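Local coordinates for protein uncharacterized RmlC-like cupin (Ralstonia eutropha JMP134, PDB 3EBR) that is of unknown function but, as a ChrR-like cupin, probably uses its beta-barrel to hold a small ligand or metal ion, at residues A[57-63]-A[115-121]; A[65-71]-A[107-113]. One frame throughout, in Å; residues are numbered along the deposited sequence. Where two conformers were deposited one is given.

Interaction 1: residues A[57-63]-A[115-121]; sequences RHHHTGT and AGELLYL
H59 and L119 pair in antiparallel fashion through two backbone hydrogen bonds, H59 N to L119 O at 2.8 Å and L119 N to H59 O at 2.7 Å. L121 N binds R57 O, and T61 N bonds E117 O. Beyond the strands, the hydroxyl of T61 accepts the N-H of E117 (OG1 to N 2.8 Å), its oxygen held between backbone N and carbonyl carbon (chi1 59°). The H60 ring also turns to the backbone in the modelled conformer, tentatively, as one of two: NE2 donates to T63 O at 3.0 Å, which A115 N reaches from the opposite face of that carbonyl plane, and ND1 makes a weak bond to E117 O.

On the face of H58, H60, L118 and Y120, the edge of the H58 imidazole turns toward the face of the Y120 ring in an offset edge-to-face pair, with planes at 66°. H58 and L118 lie side by side, L118 CD2 touching H58 CD2 at 3.6 Å. On the face of H59 and L119, L119 CD1 reaches CG2 of T61. Apart from either face, L121 CD1 rests over the R57 guanidinium, 3.5 Å from NH1.

The polar ends of H59 and E117 find partners beyond the two segments. H59 ND1 bonds to R95, and its NE2 to E117 of the second subunit, while E117 OE2 also meets N132 and, in the second subunit, S93 and H59.

H58 and H60 keep the H-x-H spacing of the first cupin motif, whose histidines bind metal in many relatives; a metal role here is only inferred. The H58 face is thus consistent with a cupin pocket, whereas H59 and E117 link the sheet both to its own chain and to the second subunit.

Interaction 2: residues A[65-71]-A[107-113]; sequences IVYTVQG and DIITFNI
Y67 and F111 are opposed in a hydrogen-bonded antiparallel pair, and each ring has the other's CB at its edge, near its plane. CB lies 4.3 Å from CB, and each CG lies anti to its own backbone N (chi1 172° and 175°). The two rings are thus splayed apart, and they stack instead on F111 and Y67 of the third subunit.

Farther along, V69 and Q70 both oppose I109 in a classic beta bulge. I109 O takes V69 N at 3.0 Å and Q70 N at 3.2 Å, from the same face of its carbonyl plane. Q70 then lays CG against I109 CG1 at 3.4 Å and sends NE2 to D107 O at 2.8 Å.

On the face of V66, T110 and N112, V66 CG1 packs on T110 CB at 3.8 Å and comes 3.5 Å from N112 OD1. T110 OG1 donates a hydrogen bond to the same OD1, in its carbonyl plane and on a lone pair.

W73 of strand 73-75 touches V66, I108 and T110 on this side and takes T68 OG1 as a hydrogen-bonding partner. Within the sheet, strand 42-49 flanks 108-115 and strand 87-90 flanks 64-70.

The same two runs of chain supply both contacts: 58-60 leads into 64-70, and 108-115 leads into 118-121, so the antiparallel pairing passes from one sheet of the cupin fold to the other. Their centres lie about 17 Å apart. Both are largely buried, with partly exposed residues at the Q70 and D107 end of interaction 2 and at R57, A115, G116, L118 and Y120 in interaction 1. Their chemistry differs. Interaction 1 is rich in histidine and joins the second subunit through H59–E117 hydrogen bonds beside L119 and T61 packing. Interaction 2 is mostly aliphatic and aromatic, and it meets the third subunit through stacked rings and isoleucine packing.

Interaction 1: residues A[57-63]-A[115-121]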
loop_
_atom_site.group_PDB
_atom_site.type_symbol
_atom_site.label_atom_id
_atom_site.label_comp_id
_atom_site.label_asym_id
_atom_site.label_seq_id
_atom_site.Cartn_x
_atom_site.Cartn_y
_atom_site.Cartn_z
ATOM N N ARG A 57 22.959 2.534 -12.267
ATOM C CA ARG A 57 21.880 3.480 -12.110
ATOM C C ARG A 57 20.603 2.704 -12.405
ATOM O O ARG A 57 20.573 1.880 -13.329
ATOM C CB ARG A 57 22.022 4.687 -13.037
ATOM C CG ARG A 57 20.963 5.782 -12.785
ATOM C CD ARG A 57 21.349 7.095 -13.446
ATOM N NE ARG A 57 21.544 6.940 -14.891
ATOM C CZ ARG A 57 20.664 7.203 -15.867
ATOM N NH1 ARG A 57 19.451 7.717 -15.638
ATOM N NH2 ARG A 57 21.034 6.977 -17.128
ATOM N N HIS A 58 19.590 2.916 -11.579
ATOM C CA HIS A 58 18.314 2.250 -11.751
ATOM C C HIS A 58 17.186 3.247 -11.626
ATOM O O HIS A 58 17.317 4.236 -10.911
ATOM C CB HIS A 58 18.114 1.116 -10.724
ATOM C CG HIS A 58 18.056 1.565 -9.289
ATOM N ND1 HIS A 58 19.139 1.490 -8.442
ATOM C CD2 HIS A 58 17.036 2.069 -8.549
ATOM C CE1 HIS A 58 18.790 1.933 -7.245
ATOM N NE2 HIS A 58 17.522 2.299 -7.286
ATOM N N HIS A 59 16.110 2.974 -12.356
ATOM C CA HIS A 59 14.873 3.722 -12.320
ATOM C C HIS A 59 14.019 2.756 -11.555
ATOM O O HIS A 59 14.030 1.567 -11.902
ATOM C CB HIS A 59 14.288 3.929 -13.704
ATOM C CG HIS A 59 12.942 4.589 -13.712
ATOM N ND1 HIS A 59 12.770 5.929 -13.980
ATOM C CD2 HIS A 59 11.705 4.087 -13.496
ATOM C CE1 HIS A 59 11.484 6.223 -13.932
ATOM N NE2 HIS A 59 10.817 5.125 -13.637
ATOM N N HIS A 60 13.305 3.244 -10.537
ATOM C CA HIS A 60 12.420 2.410 -9.722
ATOM C C HIS A 60 10.962 2.866 -9.879
ATOM O O HIS A 60 10.671 4.058 -9.761
ATOM C CB HIS A 60 12.859 2.404 -8.260
ATOM C CG HIS A 60 12.041 1.486 -7.421
ATOM N ND1 HIS A 60 11.899 0.150 -7.719
ATOM C CD2 HIS A 60 11.345 1.693 -6.285
ATOM C CE1 HIS A 60 11.119 -0.418 -6.823
ATOM N NE2 HIS A 60 10.779 0.493 -5.932
ATOM N N THR A 61 10.062 1.905 -10.127
ATOM C CA THR A 61 8.635 2.174 -10.345
ATOM C C THR A 61 7.754 2.483 -9.123
ATOM O O THR A 61 6.747 3.177 -9.280
ATOM C CB THR A 61 8.014 0.979 -11.126
ATOM O OG1 THR A 61 8.180 -0.231 -10.382
ATOM C CG2 THR A 61 8.684 0.825 -12.500
ATOM N N GLY A 62 8.109 1.966 -7.944
ATOM C CA GLY A 62 7.345 2.205 -6.704
ATOM C C GLY A 62 8.223 2.860 -5.661
ATOM O O GLY A 62 9.049 3.698 -5.993
ATOM N N THR A 63 8.045 2.504 -4.400
ATOM C CA THR A 63 8.825 3.089 -3.317
ATOM C C THR A 63 9.880 2.122 -2.819
ATOM O O THR A 63 9.859 0.935 -3.162
ATOM C CB THR A 63 7.917 3.467 -2.148
ATOM O OG1 THR A 63 7.219 2.301 -1.714
ATOM C CG2 THR A 63 6.908 4.519 -2.571
ATOM N N ALA A 115 8.996 -1.828 -3.207
ATOM C CA ALA A 115 7.695 -2.029 -3.823
ATOM C C ALA A 115 7.872 -1.712 -5.299
ATOM O O ALA A 115 8.310 -0.627 -5.613
ATOM C CB ALA A 115 6.672 -1.112 -3.213
ATOM N N GLY A 116 7.559 -2.648 -6.191
ATOM C CA GLY A 116 7.682 -2.445 -7.640
ATOM C C GLY A 116 8.980 -2.991 -8.206
ATOM O O GLY A 116 9.756 -3.650 -7.494
ATOM N N GLU A 117 9.230 -2.671 -9.476
ATOM C CA GLU A 117 10.404 -3.152 -10.196
ATOM C C GLU A 117 11.535 -2.145 -10.236
ATOM O O GLU A 117 11.292 -0.950 -10.144
ATOM C CB GLU A 117 10.026 -3.497 -11.633
ATOM C CG GLU A 117 8.831 -4.417 -11.748
ATOM C CD GLU A 117 8.623 -4.969 -13.137
ATOM O OE1 GLU A 117 9.143 -4.408 -14.128
ATOM O OE2 GLU A 117 7.906 -5.973 -13.235
ATOM N N LEU A 118 12.760 -2.664 -10.381
ATOM C CA LEU A 118 14.005 -1.896 -10.497
ATOM C C LEU A 118 14.466 -2.046 -11.948
ATOM O O LEU A 118 14.918 -3.124 -12.324
ATOM C CB LEU A 118 15.083 -2.405 -9.534
ATOM C CG LEU A 118 14.904 -2.213 -8.028
ATOM C CD1 LEU A 118 15.958 -2.998 -7.261
ATOM C CD2 LEU A 118 14.981 -0.753 -7.668
ATOM N N LEU A 119 14.334 -0.989 -12.746
ATOM C CA LEU A 119 14.735 -0.970 -14.159
ATOM C C LEU A 119 16.151 -0.396 -14.251
ATOM O O LEU A 119 16.330 0.805 -14.092
ATOM C CB LEU A 119 13.743 -0.141 -14.982
ATOM C CG LEU A 119 12.263 -0.550 -14.911
ATOM C CD1 LEU A 119 11.392 0.473 -15.638
ATOM C CD2 LEU A 119 12.041 -1.947 -15.470
ATOM N N TYR A 120 17.149 -1.249 -14.491
ATOM C CA TYR A 120 18.563 -0.818 -14.584
ATOM C C TYR A 120 18.802 -0.157 -15.932
ATOM O O TYR A 120 18.293 -0.647 -16.940
ATOM C CB TYR A 120 19.514 -1.989 -14.317
ATOM C CG TYR A 120 19.346 -2.488 -12.897
ATOM C CD1 TYR A 120 20.063 -1.911 -11.845
ATOM C CD2 TYR A 120 18.426 -3.491 -12.590
ATOM C CE1 TYR A 120 19.889 -2.345 -10.524
ATOM C CE2 TYR A 120 18.251 -3.923 -11.289
ATOM C CZ TYR A 120 18.979 -3.357 -10.250
ATOM O OH TYR A 120 18.796 -3.800 -8.952
ATOM N N LEU A 121 19.585 0.933 -15.930
ATOM C CA LEU A 121 19.860 1.744 -17.123
ATOM C C LEU A 121 21.315 1.877 -17.578
ATOM O O LEU A 121 22.225 1.678 -16.778
ATOM C CB LEU A 121 19.346 3.167 -16.860
ATOM C CG LEU A 121 17.882 3.355 -16.443
ATOM C CD1 LEU A 121 17.630 4.829 -16.179
ATOM C CD2 LEU A 121 16.909 2.835 -17.480
#

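Interaction 2: residues A[65-71]-A[107-113]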
loop_
_atom_site.group_PDB
_atom_site.type_symbol
_atom_site.label_atom_id
_atom_site.label_comp_id
_atom_site.label_asym_id
_atom_site.label_seq_id
_atom_site.Cartn_x
_atom_site.Cartn_y
_atom_site.Cartn_z
ATOM N N ILE A 65 12.046 1.728 1.026
ATOM C CA ILE A 65 12.360 2.161 2.378
ATOM C C ILE A 65 13.697 1.477 2.663
ATOM O O ILE A 65 13.772 0.253 2.551
ATOM C CB ILE A 65 11.334 1.708 3.399
ATOM C CG1 ILE A 65 9.968 2.358 3.122
ATOM C CG2 ILE A 65 11.814 2.050 4.824
ATOM C CD1 ILE A 65 8.859 1.857 4.012
ATOM N N VAL A 66 14.742 2.239 2.987
ATOM C CA VAL A 66 16.054 1.680 3.281
ATOM C C VAL A 66 16.520 2.068 4.682
ATOM O O VAL A 66 16.624 3.255 4.970
ATOM C CB VAL A 66 17.148 2.157 2.291
ATOM C CG1 VAL A 66 18.459 1.480 2.628
ATOM C CG2 VAL A 66 16.778 1.869 0.848
ATOM N N TYR A 67 16.750 1.065 5.541
ATOM C CA TYR A 67 17.300 1.237 6.876
ATOM C C TYR A 67 18.740 0.700 6.794
ATOM O O TYR A 67 18.945 -0.481 6.498
ATOM C CB TYR A 67 16.515 0.502 7.952
ATOM C CG TYR A 67 17.222 0.553 9.288
ATOM C CD1 TYR A 67 17.245 1.724 10.034
ATOM C CD2 TYR A 67 17.895 -0.560 9.790
ATOM C CE1 TYR A 67 17.917 1.789 11.263
ATOM C CE2 TYR A 67 18.576 -0.504 11.015
ATOM C CZ TYR A 67 18.571 0.670 11.746
ATOM O OH TYR A 67 19.223 0.721 12.945
ATOM N N THR A 68 19.718 1.551 7.087
ATOM C CA THR A 68 21.131 1.182 7.021
ATOM C C THR A 68 21.553 0.508 8.323
ATOM O O THR A 68 21.597 1.151 9.379
ATOM C CB THR A 68 21.982 2.423 6.749
ATOM O OG1 THR A 68 21.475 3.068 5.574
ATOM C CG2 THR A 68 23.459 2.063 6.567
ATOM N N VAL A 69 21.857 -0.787 8.236
ATOM C CA VAL A 69 22.255 -1.584 9.405
ATOM C C VAL A 69 23.694 -1.203 9.750
ATOM O O VAL A 69 24.000 -0.971 10.923
ATOM C CB VAL A 69 22.046 -3.086 9.165
ATOM C CG1 VAL A 69 22.438 -3.878 10.386
ATOM C CG2 VAL A 69 20.583 -3.352 8.839
ATOM N N GLN A 70 24.568 -1.159 8.741
ATOM C CA GLN A 70 25.951 -0.705 8.940
ATOM C C GLN A 70 26.534 -0.163 7.649
ATOM O O GLN A 70 26.031 -0.454 6.561
ATOM C CB GLN A 70 26.885 -1.782 9.500
ATOM C CG GLN A 70 27.179 -2.981 8.615
ATOM C CD GLN A 70 28.445 -3.697 9.059
ATOM O OE1 GLN A 70 28.661 -3.920 10.250
ATOM N NE2 GLN A 70 29.285 -4.060 8.098
ATOM N N GLY A 71 27.623 0.585 7.805
ATOM C CA GLY A 71 28.326 1.210 6.707
ATOM C C GLY A 71 27.667 2.514 6.319
ATOM O O GLY A 71 26.691 2.939 6.952
ATOM N N ASP A 107 31.701 -2.867 5.425
ATOM C CA ASP A 107 30.818 -3.285 4.336
ATOM C C ASP A 107 29.449 -2.700 4.616
ATOM O O ASP A 107 29.062 -2.551 5.776
ATOM C CB ASP A 107 30.752 -4.809 4.207
ATOM C CG ASP A 107 32.114 -5.447 3.903
ATOM O OD1 ASP A 107 33.095 -4.725 3.577
ATOM O OD2 ASP A 107 32.194 -6.691 3.991
ATOM N N ILE A 108 28.738 -2.358 3.549
ATOM C CA ILE A 108 27.427 -1.741 3.633
ATOM C C ILE A 108 26.362 -2.821 3.717
ATOM O O ILE A 108 26.256 -3.614 2.790
ATOM C CB ILE A 108 27.123 -0.817 2.410
ATOM C CG1 ILE A 108 28.036 0.420 2.371
ATOM C CG2 ILE A 108 25.672 -0.325 2.431
ATOM C CD1 ILE A 108 29.503 0.193 2.078
ATOM N N ILE A 109 25.618 -2.860 4.829
ATOM C CA ILE A 109 24.507 -3.791 5.034
ATOM C C ILE A 109 23.282 -2.890 5.114
ATOM O O ILE A 109 23.303 -1.916 5.875
ATOM C CB ILE A 109 24.594 -4.617 6.330
ATOM C CG1 ILE A 109 25.953 -5.329 6.493
ATOM C CG2 ILE A 109 23.441 -5.643 6.370
ATOM C CD1 ILE A 109 26.231 -6.374 5.479
ATOM N N THR A 110 22.232 -3.187 4.347
ATOM C CA THR A 110 20.995 -2.389 4.356
ATOM C C THR A 110 19.753 -3.260 4.366
ATOM O O THR A 110 19.725 -4.271 3.678
ATOM C CB THR A 110 20.891 -1.460 3.118
ATOM O OG1 THR A 110 20.845 -2.245 1.916
ATOM C CG2 THR A 110 22.070 -0.490 3.061
ATOM N N PHE A 111 18.743 -2.854 5.142
ATOM C CA PHE A 111 17.452 -3.533 5.240
ATOM C C PHE A 111 16.568 -2.734 4.307
ATOM O O PHE A 111 16.324 -1.566 4.564
ATOM C CB PHE A 111 16.908 -3.551 6.658
ATOM C CG PHE A 111 15.537 -4.145 6.758
ATOM C CD1 PHE A 111 15.356 -5.511 6.599
ATOM C CD2 PHE A 111 14.426 -3.350 7.038
ATOM C CE1 PHE A 111 14.097 -6.077 6.690
ATOM C CE2 PHE A 111 13.152 -3.919 7.144
ATOM C CZ PHE A 111 12.991 -5.283 6.956
ATOM N N ASN A 112 16.079 -3.384 3.253
ATOM C CA ASN A 112 15.296 -2.764 2.201
ATOM C C ASN A 112 13.902 -3.333 2.054
ATOM O O ASN A 112 13.736 -4.537 2.185
ATOM C CB ASN A 112 16.012 -3.024 0.884
ATOM C CG ASN A 112 17.492 -2.793 0.983
ATOM O OD1 ASN A 112 17.948 -1.695 1.289
ATOM N ND2 ASN A 112 18.256 -3.844 0.736
ATOM N N ILE A 113 12.921 -2.464 1.789
ATOM C CA ILE A 113 11.533 -2.836 1.539
ATOM C C ILE A 113 11.276 -2.142 0.214
ATOM O O ILE A 113 11.089 -0.932 0.193
ATOM C CB ILE A 113 10.565 -2.396 2.620
ATOM C CG1 ILE A 113 10.985 -3.014 3.950
ATOM C CG2 ILE A 113 9.135 -2.800 2.238
ATOM C CD1 ILE A 113 9.985 -2.847 5.010
#